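Local coordinates for protein tapirin (Caldicellulosiruptor kristjanssonii, PDB 6N2B) that probably binds cellulose and helps its thermophilic bacterium adhere to plant biomass, with a calcium-containing beta-helix as its C-terminal domain, at residues Leu355-Leu360 and Ala374-Arg379; Arg379-Ser384 and Gly392-Asn397; Ile333-Lys338 and Thr401-Pro406. One frame throughout, in Å; residues are numbered along the deposited sequence.

In the fold
All three contacts lie toward one end of a parallel beta-helix and reach the sheet holding strands 333-336, 354-357, 375-378 and 393-396. Contact 1 joins two successive coils, contact 2 packs strand 380-384 against strand 393-396 of the following coil, and contact 3 lays the chain leaving the helix back across the outside. The centres of contacts 1 and 2 are about 7 Å apart, those of 1 and 3 about 9 Å, and those of 2 and 3 about 15 Å. Arg379 belongs to contacts 1 and 2 and meets Phe402 of contact 3 in a cation-pi interaction. Contacts 1 and 2 are nested inside the loop that contact 3 closes. The calcium site around Asp429 and Glu465 lies away from all three.

Contact 1 of 3, residues Leu355-Leu360 and Ala374-Arg379; sequences LYCDQL and ATLVTR
Leu355-Cys357 pairs in parallel with Leu376-Thr378, the two strand axes 4.8 Å apart and 11° from exactly parallel. Leu355 N donates to Thr375 O, and Leu355 O receives Val377 N at 2.8 Å; Cys357 N then reaches Val377 O at 3.0 Å, and Arg379 N to Cys357 O carries the pairing to the corner. Side chains of paired residues lie on the same face. Leu355 and Leu376 run alongside each other, pointing the same way, and Leu360, coming from beyond the corner, sends CD2 to within 3.7 Å of Leu376 CD2: branched aliphatic residues suit this buried face. Thr378 joins them there, its OG1 hydrogen-bonded to Ala380 O, so a hydroxyl is tolerated among the leucines. On the other face Val377 and Tyr356 lie side by side, Val377 CB 4.0 Å from Tyr356 CD2. Both segments turn a corner, at Asp358 and at Arg379, with helical backbone torsions that end one strand and start another. Here a salt bridge forms: with Asp358 CG anti to the backbone N (chi1 179°), Asp358 OD1 offers its anti lone pair to Arg379 NH1 at 3.2 Å. The bond is fairly straight and close to the guanidinium plane, although the carboxylate plane is turned 51° from it. The extended arginine chain carries the guanidinium to Ala400 O, through NH2, and into a cation-pi contact with Phe402. A leucine here would probably leave Asp358 without its charge partner and Ala400 O without this donor, and take the cation from Phe402. On one side Tyr356 exchanges backbone hydrogen bonds with Gly334 and Val336 of strand 333-336; on the other, Val377 and Thr378 pack against Gln395 and Val396 of strand 393-396, which puts the pair between neighbouring coils of the beta-helix.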
loop_
_atom_site.group_PDB
_atom_site.type_symbol
_atom_site.label_atom_id
_atom_site.label_comp_id
_atom_site.label_asym_id
_atom_site.label_seq_id
_atom_site.Cartn_x
_atom_site.Cartn_y
_atom_site.Cartn_z
ATOM N N LEU A 355 10.092 19.523 -12.337
ATOM C CA LEU A 355 10.695 18.203 -12.442
ATOM C C LEU A 355 12.194 18.351 -12.691
ATOM O O LEU A 355 12.606 19.143 -13.543
ATOM C CB LEU A 355 10.044 17.403 -13.575
ATOM C CG LEU A 355 10.784 16.120 -13.991
ATOM C CD1 LEU A 355 10.994 15.215 -12.795
ATOM C CD2 LEU A 355 10.058 15.354 -15.091
ATOM N N TYR A 356 13.008 17.601 -11.949
ATOM C CA TYR A 356 14.422 17.426 -12.264
ATOM C C TYR A 356 14.657 15.966 -12.597
ATOM O O TYR A 356 14.239 15.088 -11.842
ATOM C CB TYR A 356 15.336 17.822 -11.104
ATOM C CG TYR A 356 15.072 19.187 -10.504
ATOM C CD1 TYR A 356 14.016 19.380 -9.609
ATOM C CD2 TYR A 356 15.894 20.280 -10.808
ATOM C CE1 TYR A 356 13.774 20.615 -9.039
ATOM C CE2 TYR A 356 15.657 21.532 -10.239
ATOM C CZ TYR A 356 14.591 21.690 -9.355
ATOM O OH TYR A 356 14.330 22.918 -8.789
ATOM N N CYS A 357 15.322 15.704 -13.717
ATOM C CA CYS A 357 15.739 14.348 -14.034
ATOM C C CYS A 357 17.103 14.390 -14.693
ATOM O O CYS A 357 17.384 15.299 -15.471
ATOM C CB CYS A 357 14.740 13.647 -14.949
ATOM S SG CYS A 357 14.357 14.522 -16.484
ATOM N N ASP A 358 17.960 13.417 -14.367
ATOM C CA ASP A 358 19.263 13.355 -15.016
ATOM C C ASP A 358 19.103 13.088 -16.505
ATOM O O ASP A 358 19.849 13.636 -17.325
ATOM C CB ASP A 358 20.137 12.286 -14.356
ATOM C CG ASP A 358 21.509 12.150 -15.021
ATOM O OD1 ASP A 358 22.380 13.029 -14.797
ATOM O OD2 ASP A 358 21.717 11.163 -15.770
ATOM N N GLN A 359 18.115 12.279 -16.876
ATOM C CA GLN A 359 17.841 11.991 -18.274
ATOM C C GLN A 359 16.347 12.068 -18.555
ATOM O O GLN A 359 15.512 11.748 -17.701
ATOM C CB GLN A 359 18.367 10.612 -18.670
ATOM C CG GLN A 359 19.853 10.595 -18.896
ATOM C CD GLN A 359 20.376 9.204 -19.077
ATOM O OE1 GLN A 359 19.855 8.430 -19.893
ATOM N NE2 GLN A 359 21.409 8.863 -18.312
ATOM N N LEU A 360 16.021 12.485 -19.776
ATOM C CA LEU A 360 14.646 12.546 -20.242
ATOM C C LEU A 360 14.564 11.901 -21.615
ATOM O O LEU A 360 15.212 12.360 -22.559
ATOM C CB LEU A 360 14.156 13.989 -20.294
ATOM C CG LEU A 360 12.875 14.232 -21.088
ATOM C CD1 LEU A 360 11.717 13.450 -20.497
ATOM C CD2 LEU A 360 12.583 15.712 -21.093
ATOM N N ALA A 374 5.198 26.004 -14.903
ATOM C CA ALA A 374 5.961 24.808 -14.575
ATOM C C ALA A 374 7.320 24.835 -15.273
ATOM O O ALA A 374 7.590 25.679 -16.128
ATOM C CB ALA A 374 5.182 23.556 -14.965
ATOM N N THR A 375 8.178 23.881 -14.908
ATOM C CA THR A 375 9.550 23.813 -15.409
ATOM C C THR A 375 10.066 22.380 -15.353
ATOM O O THR A 375 9.984 21.727 -14.310
ATOM C CB THR A 375 10.481 24.715 -14.592
ATOM O OG1 THR A 375 10.043 26.078 -14.675
ATOM C CG2 THR A 375 11.896 24.595 -15.103
ATOM N N LEU A 376 10.610 21.900 -16.467
ATOM C CA LEU A 376 11.292 20.616 -16.529
ATOM C C LEU A 376 12.775 20.890 -16.709
ATOM O O LEU A 376 13.149 21.681 -17.577
ATOM C CB LEU A 376 10.752 19.768 -17.683
ATOM C CG LEU A 376 11.122 18.279 -17.740
ATOM C CD1 LEU A 376 10.119 17.538 -18.609
ATOM C CD2 LEU A 376 12.540 18.039 -18.262
ATOM N N VAL A 377 13.616 20.245 -15.900
ATOM C CA VAL A 377 15.067 20.460 -15.923
ATOM C C VAL A 377 15.770 19.118 -16.063
ATOM O O VAL A 377 15.788 18.325 -15.114
ATOM C CB VAL A 377 15.559 21.178 -14.666
ATOM C CG1 VAL A 377 17.065 21.352 -14.730
ATOM C CG2 VAL A 377 14.859 22.496 -14.522
ATOM N N THR A 378 16.383 18.875 -17.222
ATOM C CA THR A 378 17.059 17.609 -17.489
ATOM C C THR A 378 18.516 17.852 -17.863
ATOM O O THR A 378 18.864 18.899 -18.403
ATOM C CB THR A 378 16.344 16.810 -18.603
ATOM O OG1 THR A 378 16.847 15.469 -18.633
ATOM C CG2 THR A 378 16.542 17.457 -19.975
ATOM N N ARG A 379 19.373 16.879 -17.565
ATOM C CA ARG A 379 20.781 16.970 -17.945
ATOM C C ARG A 379 21.050 16.439 -19.347
ATOM O O ARG A 379 22.037 16.849 -19.972
ATOM C CB ARG A 379 21.664 16.225 -16.927
ATOM C CG ARG A 379 21.666 16.875 -15.544
ATOM C CD ARG A 379 22.800 16.390 -14.642
ATOM N NE ARG A 379 22.675 16.934 -13.286
ATOM C CZ ARG A 379 22.204 16.251 -12.238
ATOM N NH1 ARG A 379 21.812 14.988 -12.375
ATOM N NH2 ARG A 379 22.119 16.829 -11.046
#

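Contact 2 of 3, residues Arg379-Ser384 and Gly392-Asn397; sequences RAISIS and GTRQVN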
loop_
_atom_site.group_PDB
_atom_site.type_symbol
_atom_site.label_atom_id
_atom_site.label_comp_id
_atom_site.label_asym_id
_atom_site.label_seq_id
_atom_site.Cartn_x
_atom_site.Cartn_y
_atom_site.Cartn_z
ATOM N N ARG A 379 19.373 16.879 -17.565
ATOM C CA ARG A 379 20.781 16.970 -17.945
ATOM C C ARG A 379 21.050 16.439 -19.347
ATOM O O ARG A 379 22.037 16.849 -19.972
ATOM C CB ARG A 379 21.664 16.225 -16.927
ATOM C CG ARG A 379 21.666 16.875 -15.544
ATOM C CD ARG A 379 22.800 16.390 -14.642
ATOM N NE ARG A 379 22.675 16.934 -13.286
ATOM C CZ ARG A 379 22.204 16.251 -12.238
ATOM N NH1 ARG A 379 21.812 14.988 -12.375
ATOM N NH2 ARG A 379 22.119 16.829 -11.046
ATOM N N ALA A 380 20.196 15.546 -19.849
ATOM C CA ALA A 380 20.285 15.015 -21.203
ATOM C C ALA A 380 18.886 14.649 -21.671
ATOM O O ALA A 380 18.004 14.350 -20.858
ATOM C CB ALA A 380 21.203 13.795 -21.282
ATOM N N ILE A 381 18.696 14.658 -22.990
ATOM C CA ILE A 381 17.376 14.545 -23.602
ATOM C C ILE A 381 17.489 13.708 -24.870
ATOM O O ILE A 381 18.548 13.646 -25.506
ATOM C CB ILE A 381 16.795 15.943 -23.908
ATOM C CG1 ILE A 381 15.329 15.873 -24.339
ATOM C CG2 ILE A 381 17.644 16.626 -24.959
ATOM C CD1 ILE A 381 14.645 17.227 -24.343
ATOM N N SER A 382 16.385 13.053 -25.235
ATOM C CA SER A 382 16.368 12.205 -26.424
ATOM C C SER A 382 14.916 12.048 -26.862
ATOM O O SER A 382 14.198 11.206 -26.318
ATOM C CB SER A 382 17.010 10.851 -26.151
ATOM O OG SER A 382 16.605 9.892 -27.126
ATOM N N ILE A 383 14.512 12.823 -27.857
ATOM C CA ILE A 383 13.138 12.826 -28.342
ATOM C C ILE A 383 13.153 12.261 -29.751
ATOM O O ILE A 383 13.537 12.964 -30.691
ATOM C CB ILE A 383 12.532 14.230 -28.328
ATOM C CG1 ILE A 383 12.882 14.943 -27.032
ATOM C CG2 ILE A 383 11.037 14.151 -28.489
ATOM C CD1 ILE A 383 12.647 16.415 -27.107
ATOM N N SER A 384 12.732 11.007 -29.910
ATOM C CA SER A 384 12.568 10.402 -31.233
ATOM C C SER A 384 11.178 9.785 -31.329
ATOM O O SER A 384 10.943 8.682 -30.826
ATOM C CB SER A 384 13.639 9.354 -31.524
ATOM O OG SER A 384 13.613 8.974 -32.898
ATOM N N GLY A 392 5.076 25.999 -20.664
ATOM C CA GLY A 392 6.085 26.119 -19.637
ATOM C C GLY A 392 7.510 25.956 -20.158
ATOM O O GLY A 392 7.747 25.598 -21.313
ATOM N N THR A 393 8.455 26.201 -19.253
ATOM C CA THR A 393 9.878 26.146 -19.551
ATOM C C THR A 393 10.423 24.720 -19.521
ATOM O O THR A 393 10.149 23.951 -18.599
ATOM C CB THR A 393 10.630 26.989 -18.531
ATOM O OG1 THR A 393 10.068 28.306 -18.509
ATOM C CG2 THR A 393 12.124 27.039 -18.845
ATOM N N ARG A 394 11.232 24.390 -20.524
ATOM C CA ARG A 394 11.947 23.120 -20.621
ATOM C C ARG A 394 13.432 23.443 -20.783
ATOM O O ARG A 394 13.810 24.191 -21.688
ATOM C CB ARG A 394 11.376 22.294 -21.792
ATOM C CG ARG A 394 12.358 21.574 -22.683
ATOM C CD ARG A 394 11.848 21.440 -24.135
ATOM N NE ARG A 394 12.883 20.876 -25.015
ATOM C CZ ARG A 394 12.688 20.515 -26.283
ATOM N NH1 ARG A 394 11.484 20.665 -26.829
ATOM N NH2 ARG A 394 13.696 20.010 -27.004
ATOM N N GLN A 395 14.270 22.919 -19.888
ATOM C CA GLN A 395 15.658 23.360 -19.759
ATOM C C GLN A 395 16.611 22.167 -19.794
ATOM O O GLN A 395 16.467 21.232 -18.998
ATOM C CB GLN A 395 15.848 24.153 -18.453
ATOM C CG GLN A 395 17.081 25.040 -18.420
ATOM C CD GLN A 395 17.552 25.395 -17.006
ATOM O OE1 GLN A 395 18.045 24.540 -16.269
ATOM N NE2 GLN A 395 17.408 26.660 -16.634
ATOM N N VAL A 396 17.589 22.197 -20.702
ATOM C CA VAL A 396 18.624 21.167 -20.784
ATOM C C VAL A 396 19.938 21.767 -20.289
ATOM O O VAL A 396 20.403 22.791 -20.812
ATOM C CB VAL A 396 18.786 20.613 -22.207
ATOM C CG1 VAL A 396 19.773 19.476 -22.197
ATOM C CG2 VAL A 396 17.457 20.161 -22.771
ATOM N N ASN A 397 20.548 21.116 -19.292
ATOM C CA ASN A 397 21.737 21.645 -18.622
ATOM C C ASN A 397 22.543 20.467 -18.100
ATOM O O ASN A 397 22.278 19.957 -17.001
ATOM C CB ASN A 397 21.373 22.609 -17.494
ATOM C CG ASN A 397 22.584 23.043 -16.670
ATOM O OD1 ASN A 397 23.730 22.692 -16.983
ATOM N ND2 ASN A 397 22.335 23.824 -15.617
#
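Ile381 and Val396 meet where strand 380-384 and strand 393-396 of the next coil of the parallel beta-helix come together; strand 380-384 is the outermost of its parallel sheet, and strand 393-396 pairs with strand 375-378. The strands are not paired with each other: their axes run at 115°, 8.0 Å apart at the closest, so side chains bridge the angle between two walls. Ile381 CG2 lies 4.2 Å from Val396 CG2, the side chains crossing at about a right angle. Beta-branched residues suit such strands, since they favour extended backbone and offer two apolar branches; the other branch of Val396, CG1, approaches Arg379 O. That arginine contributes its aliphatic part, Arg379 CG being 3.5 Å from Asn397 O, while Asn397 OD1 accepts a hydrogen bond from Ser399 N. Arg394, its chain bent at chi2 (-149°), reaches both isoleucines and crosses Ile381 at about a right angle. Ile381 CD1 lies 4.0 Å from Arg394 NH2, and Ile383, coming from the opposite direction, lays its own CD1 over one face of the Arg394 guanidinium, 3.7 Å from NH2.

Contact 3 of 3, residues Ile333-Lys338 and Thr401-Pro406; sequences IGIVKK and TFPSYP
Ile335 spreads its two branches toward the passing loop because chi1 of -47° sets CG2 anti to the backbone N and CG1 anti to the carbonyl carbon; Tyr405 and Phe402, each with CG anti to its own carbonyl carbon (chi1 of -82° and -64°), bring their rings up to it. Ile335 CG2 sits between the two aromatics, 4.0 Å from Tyr405 CE1 and 4.2 Å from Phe402 CD2, both side chains sliding past the isoleucine in the opposite direction. The longer branch reaches Pro403, where Ile335 CD1 lies 3.8 Å from Pro403 CG and 3.6 Å from Pro403 O. Ile335 is thus by far the most covered residue here, and its branched, wholly apolar side chain fits a site lined by rings. Strand 333-336 belongs to one coil of the parallel beta-helix, and residues 401-406 are an irregular segment running back along the outer wall before helix 408-413; the two prolines suit a chain that adopts neither helix nor strand. Tyr405 OH is hydrogen-bonded to Asp317 OD1 and its ring meets that of Tyr315, while Phe402 meets the ring of Tyr356. The carbonyl of Ile335 approaches the edge of the Tyr405 ring, with Ile335 O 3.8 Å from Tyr405 CE1 and near the ring plane.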
loop_
_atom_site.group_PDB
_atom_site.type_symbol
_atom_site.label_atom_id
_atom_site.label_comp_id
_atom_site.label_asym_id
_atom_site.label_seq_id
_atom_site.Cartn_x
_atom_site.Cartn_y
_atom_site.Cartn_z
ATOM N N ILE A 333 6.769 18.763 -7.229
ATOM C CA ILE A 333 8.213 18.580 -7.426
ATOM C C ILE A 333 8.527 17.143 -7.825
ATOM O O ILE A 333 7.849 16.196 -7.413
ATOM C CB ILE A 333 9.007 19.003 -6.163
ATOM C CG1 ILE A 333 10.492 19.125 -6.476
ATOM C CG2 ILE A 333 8.782 18.024 -5.050
ATOM C CD1 ILE A 333 11.281 19.809 -5.372
ATOM N N GLY A 334 9.564 16.985 -8.636
ATOM C CA GLY A 334 10.079 15.684 -8.998
ATOM C C GLY A 334 11.594 15.701 -9.082
ATOM O O GLY A 334 12.183 16.652 -9.610
ATOM N N ILE A 335 12.232 14.670 -8.524
ATOM C CA ILE A 335 13.668 14.452 -8.653
ATOM C C ILE A 335 13.897 12.978 -8.932
ATOM O O ILE A 335 13.812 12.150 -8.020
ATOM C CB ILE A 335 14.441 14.865 -7.394
ATOM C CG1 ILE A 335 14.006 16.243 -6.908
ATOM C CG2 ILE A 335 15.925 14.797 -7.671
ATOM C CD1 ILE A 335 14.650 16.661 -5.595
ATOM N N VAL A 336 14.182 12.633 -10.186
ATOM C CA VAL A 336 14.293 11.243 -10.606
ATOM C C VAL A 336 15.561 11.075 -11.431
ATOM O O VAL A 336 16.138 12.040 -11.927
ATOM C CB VAL A 336 13.063 10.775 -11.415
ATOM C CG1 VAL A 336 11.795 11.257 -10.768
ATOM C CG2 VAL A 336 13.151 11.247 -12.857
ATOM N N LYS A 337 16.004 9.821 -11.542
ATOM C CA LYS A 337 17.143 9.496 -12.391
ATOM C C LYS A 337 16.777 9.650 -13.862
ATOM O O LYS A 337 17.529 10.237 -14.648
ATOM C CB LYS A 337 17.621 8.065 -12.097
ATOM C CG LYS A 337 18.947 7.625 -12.765
ATOM C CD LYS A 337 20.134 8.392 -12.171
ATOM C CE LYS A 337 21.455 7.667 -12.383
ATOM N NZ LYS A 337 22.598 8.627 -12.488
ATOM N N LYS A 338 15.619 9.132 -14.246
ATOM C CA LYS A 338 15.191 9.145 -15.632
ATOM C C LYS A 338 13.668 9.202 -15.669
ATOM O O LYS A 338 12.985 8.630 -14.813
ATOM C CB LYS A 338 15.715 7.914 -16.395
ATOM C CG LYS A 338 15.739 8.092 -17.908
ATOM C CD LYS A 338 16.218 6.863 -18.663
ATOM C CE LYS A 338 16.247 7.157 -20.178
ATOM N NZ LYS A 338 16.633 6.020 -21.069
ATOM N N THR A 401 22.332 21.402 -11.070
ATOM C CA THR A 401 22.355 21.048 -9.660
ATOM C C THR A 401 20.921 20.838 -9.200
ATOM O O THR A 401 20.103 21.761 -9.281
ATOM C CB THR A 401 23.029 22.149 -8.843
ATOM O OG1 THR A 401 24.451 22.022 -8.959
ATOM C CG2 THR A 401 22.612 22.070 -7.374
ATOM N N PHE A 402 20.612 19.622 -8.729
ATOM C CA PHE A 402 19.268 19.334 -8.240
ATOM C C PHE A 402 19.171 19.597 -6.743
ATOM O O PHE A 402 20.180 19.597 -6.031
ATOM C CB PHE A 402 18.894 17.885 -8.534
ATOM C CG PHE A 402 18.820 17.559 -9.997
ATOM C CD1 PHE A 402 18.831 18.568 -10.955
ATOM C CD2 PHE A 402 18.725 16.237 -10.419
ATOM C CE1 PHE A 402 18.763 18.267 -12.303
ATOM C CE2 PHE A 402 18.648 15.926 -11.772
ATOM C CZ PHE A 402 18.670 16.938 -12.714
ATOM N N PRO A 403 17.972 19.854 -6.232
ATOM C CA PRO A 403 17.811 19.982 -4.777
ATOM C C PRO A 403 17.984 18.632 -4.097
ATOM O O PRO A 403 18.065 17.576 -4.727
ATOM C CB PRO A 403 16.391 20.534 -4.593
ATOM C CG PRO A 403 15.709 20.318 -5.915
ATOM C CD PRO A 403 16.769 20.276 -6.974
ATOM N N SER A 404 18.063 18.683 -2.775
ATOM C CA SER A 404 18.291 17.468 -2.017
ATOM C C SER A 404 16.972 16.757 -1.762
ATOM O O SER A 404 15.917 17.387 -1.654
ATOM C CB SER A 404 18.991 17.789 -0.696
ATOM O OG SER A 404 20.312 18.263 -0.927
ATOM N N TYR A 405 17.036 15.427 -1.705
ATOM C CA TYR A 405 15.924 14.618 -1.217
ATOM C C TYR A 405 15.485 15.132 0.148
ATOM O O TYR A 405 16.323 15.563 0.947
ATOM C CB TYR A 405 16.315 13.145 -1.088
ATOM C CG TYR A 405 16.251 12.337 -2.363
ATOM C CD1 TYR A 405 15.838 12.905 -3.568
ATOM C CD2 TYR A 405 16.612 10.998 -2.360
ATOM C CE1 TYR A 405 15.792 12.141 -4.732
ATOM C CE2 TYR A 405 16.576 10.242 -3.501
ATOM C CZ TYR A 405 16.167 10.801 -4.683
ATOM O OH TYR A 405 16.130 10.005 -5.805
ATOM N N PRO A 406 14.198 15.096 0.457
ATOM C CA PRO A 406 13.749 15.445 1.803
ATOM C C PRO A 406 14.114 14.344 2.792
ATOM O O PRO A 406 14.440 13.214 2.398
ATOM C CB PRO A 406 12.231 15.593 1.629
ATOM C CG PRO A 406 11.908 14.677 0.500
ATOM C CD PRO A 406 13.092 14.674 -0.418
#